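Local coordinates for protein F1 (Vaccinia virus ankara, PDB 4D2M) that probably blocks host-cell apoptosis as a viral Bcl-2-like protein, holding pro-apoptotic BH3 segments such as that of Bim, at residues Asp73-Arg76 with Thr82-Tyr85; Asn105-Met110 with Ile142-Glu147; Asp131-Gly136 with Asp171-Asp176. The protein carries 1 engineered substitution. One frame throughout, in Å; residues are numbered along the deposited sequence.

Contact 1 (Asp73-Arg76 with Thr82-Tyr85); sequences DLYR and TRSY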
# COMPACT_ATOMS: atom_id res chain seq x y z
N ASP A 73 5.51 22.20 0.09
CA ASP A 73 6.37 22.25 1.27
C ASP A 73 7.63 21.43 1.07
O ASP A 73 8.69 21.78 1.59
CB ASP A 73 5.62 21.76 2.50
CG ASP A 73 6.42 21.94 3.78
OD1 ASP A 73 6.41 23.05 4.33
OD2 ASP A 73 7.06 20.96 4.22
N LEU A 74 7.52 20.34 0.33
CA LEU A 74 8.68 19.51 0.04
C LEU A 74 9.70 20.31 -0.77
O LEU A 74 10.89 20.32 -0.45
CB LEU A 74 8.27 18.24 -0.72
CG LEU A 74 9.39 17.29 -1.14
CD1 LEU A 74 10.26 16.90 0.05
CD2 LEU A 74 8.81 16.04 -1.79
N TYR A 75 9.22 21.00 -1.80
CA TYR A 75 10.10 21.81 -2.65
C TYR A 75 10.81 22.91 -1.86
O TYR A 75 11.99 23.16 -2.08
CB TYR A 75 9.30 22.44 -3.80
CG TYR A 75 10.18 23.06 -4.87
CD1 TYR A 75 10.68 22.29 -5.92
CD2 TYR A 75 10.52 24.40 -4.82
CE1 TYR A 75 11.48 22.86 -6.89
CE2 TYR A 75 11.32 24.97 -5.79
CZ TYR A 75 11.80 24.19 -6.82
OH TYR A 75 12.60 24.76 -7.79
N ARG A 76 10.09 23.55 -0.94
CA ARG A 76 10.68 24.62 -0.12
C ARG A 76 11.88 24.11 0.68
O ARG A 76 12.80 24.87 0.97
CB ARG A 76 9.64 25.21 0.83
CG ARG A 76 8.57 26.05 0.16
CD ARG A 76 7.65 26.71 1.18
NE ARG A 76 6.31 26.94 0.64
CZ ARG A 76 5.23 26.22 0.95
NH1 ARG A 76 5.30 25.21 1.82
NH2 ARG A 76 4.06 26.52 0.40
N THR A 82 19.19 19.83 -5.52
CA THR A 82 18.05 19.00 -5.88
C THR A 82 17.12 19.73 -6.83
O THR A 82 16.54 19.13 -7.74
CB THR A 82 17.26 18.55 -4.64
OG1 THR A 82 18.16 18.22 -3.58
CG2 THR A 82 16.39 17.35 -4.97
N ARG A 83 16.98 21.03 -6.62
CA ARG A 83 16.14 21.86 -7.47
C ARG A 83 16.71 21.93 -8.89
O ARG A 83 15.96 21.97 -9.86
CB ARG A 83 15.99 23.26 -6.88
CG ARG A 83 15.28 23.29 -5.54
CD ARG A 83 15.05 24.71 -5.05
NE ARG A 83 14.44 24.72 -3.72
CZ ARG A 83 13.86 25.78 -3.16
NH1 ARG A 83 13.80 26.93 -3.82
NH2 ARG A 83 13.34 25.68 -1.95
N SER A 84 18.03 21.96 -8.98
CA SER A 84 18.70 21.96 -10.28
C SER A 84 18.40 20.66 -11.03
O SER A 84 18.12 20.68 -12.23
CB SER A 84 20.21 22.13 -10.11
OG SER A 84 20.50 23.22 -9.25
N TYR A 85 18.47 19.55 -10.32
CA TYR A 85 18.21 18.24 -10.91
C TYR A 85 16.76 18.16 -11.38
O TYR A 85 16.47 17.56 -12.42
CB TYR A 85 18.51 17.13 -9.91
CG TYR A 85 19.96 17.01 -9.51
CD1 TYR A 85 20.95 17.76 -10.15
CD2 TYR A 85 20.36 16.15 -8.50
CE1 TYR A 85 22.28 17.65 -9.79
CE2 TYR A 85 21.68 16.03 -8.13
CZ TYR A 85 22.64 16.78 -8.78
OH TYR A 85 23.96 16.67 -8.43
O HOH W 1 13.50 23.14 -9.67
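Tyr75 lays its ring across the side chain of Arg83, over both the aliphatic stem and the guanidinium. With CG anti to the backbone N (chi1 -169°), the phenol reaches away from its own helix toward helix 80-99. Tyr75 CZ lies 3.7 Å from Arg83 CD, while Tyr75 CE2 sits over one face of the guanidinium, offset toward its rim and 3.7 Å from Arg83 CZ. The two planes lie 30° apart. From CG to NE the arginine chain runs straight, and this carries NH2 past the ring to the last turn of helix 54-77. There Arg83 NH2 gives a weak hydrogen bond to Tyr75 O (2.9 Å, bent to 118°), with Arg76 O near the guanidinium plane at its edge. A water ties the far end: Tyr75 OH donates to it at 2.6 Å, and it donates in turn to Arg83 O at 2.7 Å. Leu78 O, in the helix-helix turn, takes a further weak bond from Arg83 NE. The ring of Tyr64 of a second subunit meets that of Tyr75. With the guanidinium set among carbonyls at a helix C terminus, its positive charge probably complements the negative end of the helix dipole.

Contact 2 (Asn105-Met110 with Ile142-Glu147); sequences NIMYDM and ISFITE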
# COMPACT_ATOMS: atom_id res chain seq x y z
N ASN A 105 1.40 7.65 -26.12
CA ASN A 105 -0.02 7.31 -26.10
C ASN A 105 -0.27 5.85 -26.47
O ASN A 105 -0.99 5.14 -25.77
CB ASN A 105 -0.80 8.22 -27.06
CG ASN A 105 -0.81 9.67 -26.62
OD1 ASN A 105 -0.54 9.98 -25.46
ND2 ASN A 105 -1.14 10.57 -27.54
N ILE A 106 0.31 5.41 -27.58
CA ILE A 106 0.10 4.04 -28.05
C ILE A 106 0.77 3.02 -27.13
O ILE A 106 0.32 1.88 -27.03
CB ILE A 106 0.61 3.86 -29.51
CG1 ILE A 106 2.06 4.34 -29.68
CG2 ILE A 106 -0.35 4.57 -30.47
CD1 ILE A 106 2.40 4.88 -31.07
N MET A 107 1.82 3.43 -26.42
CA MET A 107 2.45 2.55 -25.45
C MET A 107 1.61 2.44 -24.18
O MET A 107 1.67 1.42 -23.49
CB MET A 107 3.86 3.04 -25.12
CG MET A 107 4.87 2.73 -26.21
SD MET A 107 6.34 3.77 -26.14
CE MET A 107 7.20 3.03 -24.76
N TYR A 108 0.83 3.47 -23.88
CA TYR A 108 -0.11 3.39 -22.77
C TYR A 108 -1.20 2.37 -23.08
O TYR A 108 -1.62 1.61 -22.20
CB TYR A 108 -0.74 4.74 -22.47
CG TYR A 108 -1.97 4.63 -21.59
CD1 TYR A 108 -1.84 4.41 -20.22
CD2 TYR A 108 -3.24 4.74 -22.12
CE1 TYR A 108 -2.95 4.30 -19.41
CE2 TYR A 108 -4.36 4.63 -21.31
CZ TYR A 108 -4.21 4.41 -19.96
OH TYR A 108 -5.32 4.30 -19.15
N ASP A 109 -1.65 2.36 -24.33
CA ASP A 109 -2.69 1.43 -24.76
C ASP A 109 -2.23 -0.01 -24.55
O ASP A 109 -3.04 -0.89 -24.24
CB ASP A 109 -3.03 1.66 -26.24
CG ASP A 109 -3.68 3.01 -26.49
OD1 ASP A 109 -4.25 3.59 -25.54
OD2 ASP A 109 -3.62 3.49 -27.64
N MET A 110 -0.93 -0.25 -24.71
CA MET A 110 -0.37 -1.57 -24.44
C MET A 110 -0.32 -1.84 -22.95
O MET A 110 -0.49 -2.98 -22.52
CB MET A 110 1.04 -1.68 -25.03
CG MET A 110 1.08 -1.72 -26.55
SD MET A 110 2.71 -2.08 -27.20
CE MET A 110 3.57 -0.57 -26.74
N ILE A 142 11.12 7.57 -17.84
CA ILE A 142 10.52 8.55 -16.95
C ILE A 142 9.28 9.16 -17.60
O ILE A 142 8.22 9.25 -16.98
CB ILE A 142 11.52 9.66 -16.58
CG1 ILE A 142 12.69 9.08 -15.79
CG2 ILE A 142 10.84 10.75 -15.75
CD1 ILE A 142 13.88 10.01 -15.66
N SER A 143 9.42 9.57 -18.86
CA SER A 143 8.32 10.18 -19.59
C SER A 143 7.14 9.21 -19.71
O SER A 143 5.99 9.61 -19.56
CB SER A 143 8.78 10.63 -20.98
OG SER A 143 9.62 11.76 -20.90
N PHE A 144 7.43 7.95 -19.98
CA PHE A 144 6.38 6.95 -20.10
C PHE A 144 5.69 6.72 -18.75
O PHE A 144 4.47 6.69 -18.67
CB PHE A 144 6.93 5.63 -20.64
CG PHE A 144 5.90 4.53 -20.70
CD1 PHE A 144 4.88 4.58 -21.63
CD2 PHE A 144 5.95 3.47 -19.81
CE1 PHE A 144 3.93 3.58 -21.68
CE2 PHE A 144 5.00 2.47 -19.86
CZ PHE A 144 3.99 2.52 -20.80
N ILE A 145 6.49 6.56 -17.69
CA ILE A 145 5.94 6.36 -16.36
C ILE A 145 5.13 7.57 -15.92
O ILE A 145 4.11 7.43 -15.25
CB ILE A 145 7.06 6.09 -15.32
CG1 ILE A 145 7.76 4.75 -15.61
CG2 ILE A 145 6.50 6.08 -13.89
CD1 ILE A 145 6.86 3.54 -15.52
N THR A 146 5.60 8.76 -16.29
CA THR A 146 4.87 9.98 -15.99
C THR A 146 3.51 9.96 -16.67
O THR A 146 2.51 10.36 -16.08
CB THR A 146 5.66 11.23 -16.44
OG1 THR A 146 6.93 11.24 -15.78
CG2 THR A 146 4.90 12.50 -16.09
N GLU A 147 3.47 9.48 -17.91
CA GLU A 147 2.23 9.39 -18.66
C GLU A 147 1.27 8.37 -18.04
O GLU A 147 0.06 8.59 -18.01
CB GLU A 147 2.51 9.00 -20.12
CG GLU A 147 1.99 10.01 -21.13
CD GLU A 147 0.48 10.11 -21.12
OE1 GLU A 147 -0.19 9.08 -21.34
OE2 GLU A 147 -0.05 11.23 -20.91
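This is a steep helix-on-helix contact, mostly apolar, in which Phe144 of helix 135-150 butts against Met107 and the backbone of Tyr108 in helix 101-111. The two short axes approach to 10.1 Å and cross at -63°, so the meeting is confined to a few side chains. Phe144 CE1 does most of the touching, reaching Met107 CB at 3.5 Å. Phe144 holds its CG anti to the main-chain N (chi1 176°), which carries the ring off helix 135-150 toward helix 101-111. Tyr108 N lies at the edge of the ring, in its plane, 3.8 Å from Phe144 CE1, and Phe144 CZ comes within 3.7 Å of Met107 O. In this all-helical Bcl-2-like fold the pair lines part of the BH3-binding groove: apolar side chains of the bound peptide pack on Met107 and Phe144, and an aromatic one on Met110. Phe121 adds a second ring beside Phe144. Toward the C-terminal end of helix 135-150 two polar groups merely come near each other, Glu147 OE1 lying 4.2 Å from Asn105 OD1. The carboxylate finds its stronger partner in Arg151, which salt-bridges Glu147 OE1 and also makes a cation-pi contact with the Tyr108 ring.

Contact 3 (Asp131-Gly136 with Asp171-Asp176); sequences DNKGLG and DDCFVD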
# COMPACT_ATOMS: atom_id res chain seq x y z
N ASP A 131 22.05 -3.27 -19.99
CA ASP A 131 22.77 -3.40 -21.25
C ASP A 131 22.88 -2.06 -21.97
O ASP A 131 23.91 -1.74 -22.56
CB ASP A 131 22.08 -4.42 -22.15
CG ASP A 131 21.97 -5.79 -21.50
OD1 ASP A 131 22.98 -6.27 -20.95
OD2 ASP A 131 20.88 -6.39 -21.55
N ASN A 132 21.80 -1.28 -21.90
CA ASN A 132 21.75 0.03 -22.55
C ASN A 132 22.07 1.14 -21.55
O ASN A 132 21.30 1.39 -20.62
CB ASN A 132 20.37 0.26 -23.17
CG ASN A 132 20.32 1.49 -24.06
OD1 ASN A 132 20.75 2.57 -23.66
ND2 ASN A 132 19.80 1.32 -25.26
N LYS A 133 23.20 1.82 -21.76
CA LYS A 133 23.69 2.82 -20.82
C LYS A 133 23.59 4.25 -21.38
O LYS A 133 24.28 5.15 -20.91
CB LYS A 133 25.13 2.51 -20.43
CG LYS A 133 25.28 1.24 -19.60
CD LYS A 133 24.73 1.42 -18.20
CE LYS A 133 24.59 0.10 -17.47
NZ LYS A 133 23.74 0.23 -16.25
N GLY A 134 22.73 4.44 -22.38
CA GLY A 134 22.50 5.76 -22.93
C GLY A 134 21.55 6.56 -22.05
O GLY A 134 20.81 5.99 -21.24
N LEU A 135 21.57 7.88 -22.20
CA LEU A 135 20.70 8.75 -21.43
C LEU A 135 19.25 8.64 -21.90
O LEU A 135 18.32 8.72 -21.09
CB LEU A 135 21.17 10.21 -21.53
CG LEU A 135 20.27 11.26 -20.87
CD1 LEU A 135 20.27 11.10 -19.36
CD2 LEU A 135 20.70 12.66 -21.27
N GLY A 136 19.08 8.46 -23.20
CA GLY A 136 17.77 8.46 -23.83
C GLY A 136 16.76 7.48 -23.24
O GLY A 136 15.62 7.86 -22.98
N ASP A 171 19.80 4.51 -11.79
CA ASP A 171 21.00 3.70 -11.60
C ASP A 171 22.21 4.62 -11.63
O ASP A 171 22.08 5.81 -11.91
CB ASP A 171 21.10 2.60 -12.66
CG ASP A 171 21.18 3.15 -14.07
OD1 ASP A 171 20.97 4.37 -14.27
OD2 ASP A 171 21.43 2.36 -15.00
N ASP A 172 23.38 4.07 -11.34
CA ASP A 172 24.61 4.86 -11.27
C ASP A 172 24.84 5.62 -12.57
O ASP A 172 25.29 6.77 -12.56
CB ASP A 172 25.81 3.96 -10.97
CG ASP A 172 25.66 3.21 -9.66
OD1 ASP A 172 25.11 3.80 -8.70
OD2 ASP A 172 26.10 2.05 -9.59
N CYS A 173 24.51 4.98 -13.69
CA CYS A 173 24.68 5.59 -15.00
C CYS A 173 23.83 6.84 -15.16
O CYS A 173 24.31 7.87 -15.64
CB CYS A 173 24.33 4.57 -16.09
SG CYS A 173 24.02 5.31 -17.70
N PHE A 174 22.56 6.77 -14.76
CA PHE A 174 21.67 7.92 -14.86
C PHE A 174 22.13 9.04 -13.95
O PHE A 174 22.12 10.21 -14.35
CB PHE A 174 20.23 7.53 -14.51
CG PHE A 174 19.24 8.65 -14.71
CD1 PHE A 174 19.03 9.19 -15.97
CD2 PHE A 174 18.52 9.15 -13.64
CE1 PHE A 174 18.12 10.22 -16.16
CE2 PHE A 174 17.61 10.18 -13.82
CZ PHE A 174 17.41 10.71 -15.09
N VAL A 175 22.51 8.69 -12.73
CA VAL A 175 23.02 9.66 -11.77
C VAL A 175 24.22 10.40 -12.35
O VAL A 175 24.31 11.62 -12.25
CB VAL A 175 23.40 8.98 -10.44
CG1 VAL A 175 24.09 9.96 -9.49
CG2 VAL A 175 22.17 8.39 -9.80
N ASP A 176 25.13 9.65 -12.96
CA ASP A 176 26.31 10.25 -13.56
C ASP A 176 25.93 11.26 -14.63
O ASP A 176 26.56 12.31 -14.76
CB ASP A 176 27.22 9.17 -14.15
CG ASP A 176 27.83 8.27 -13.09
OD1 ASP A 176 27.87 8.68 -11.91
OD2 ASP A 176 28.26 7.15 -13.43
O HOH W 2 24.70 2.10 -14.15
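The Phe174 ring is met at a slant by one methyl of Leu135, CD1, which stands 4.0 Å from Phe174 CE1. The other flat group is the Asp171 carboxylate. Asp171, at the N-cap of helix 172-180, accepts a capping bond from Phe174 N at 2.9 Å through OD1, which is met from above the carboxylate plane. Asp171 CG sits between the backbone N and the carbonyl carbon (chi1 60°), and this folds the carboxylate back over the first turn. Asp171 OD2 faces across to Lys133 NZ, 3.4 Å away, in a weak hydrogen bond that forms part of a salt bridge; its stronger ionic partner is Arg138, so the acid is held by two positive charges. A water bridges Lys133 NZ (3.0 Å) and Cys173 N (2.9 Å), accepting from both. The lysine chain, bent at chi2 (-71°), runs along Cys173, with Lys133 CD 3.8 Å from Cys173 CB. Cys173 SG comes within 3.2 Å of Lys133 O, which also takes a hydrogen bond from Tyr177 OH. An Asx turn, in which Asn132 OD1 accepts from Gly134 N, shapes the link between helices 118-131 and 135-150. That link lies against the start of helix 172-180, and just beyond it Gly136 N, at the head of helix 135-150, donates to a polar side chain of the bound peptide.

How the contacts relate
From the N terminus, contact 1 comes first and closes the short turn between helix 54-77 and helix 80-99, finishing before the others begin. Contact 2 then skips helix 118-131 in sequence to join helix 101-111 to helix 135-150. Contact 3 starts inside that span, at the link before helix 135-150, and ends at helix 172-180, so contacts 2 and 3 cross. They share helix 135-150 and touch where Ile142 CD1 packs 3.6 Å from Phe174 CZ. Contacts 1 and 2 lie on opposite sides of the chain's centre, their own centres about 25 Å apart. All three reach the second subunit, while 2 and 3 also border the bound peptide.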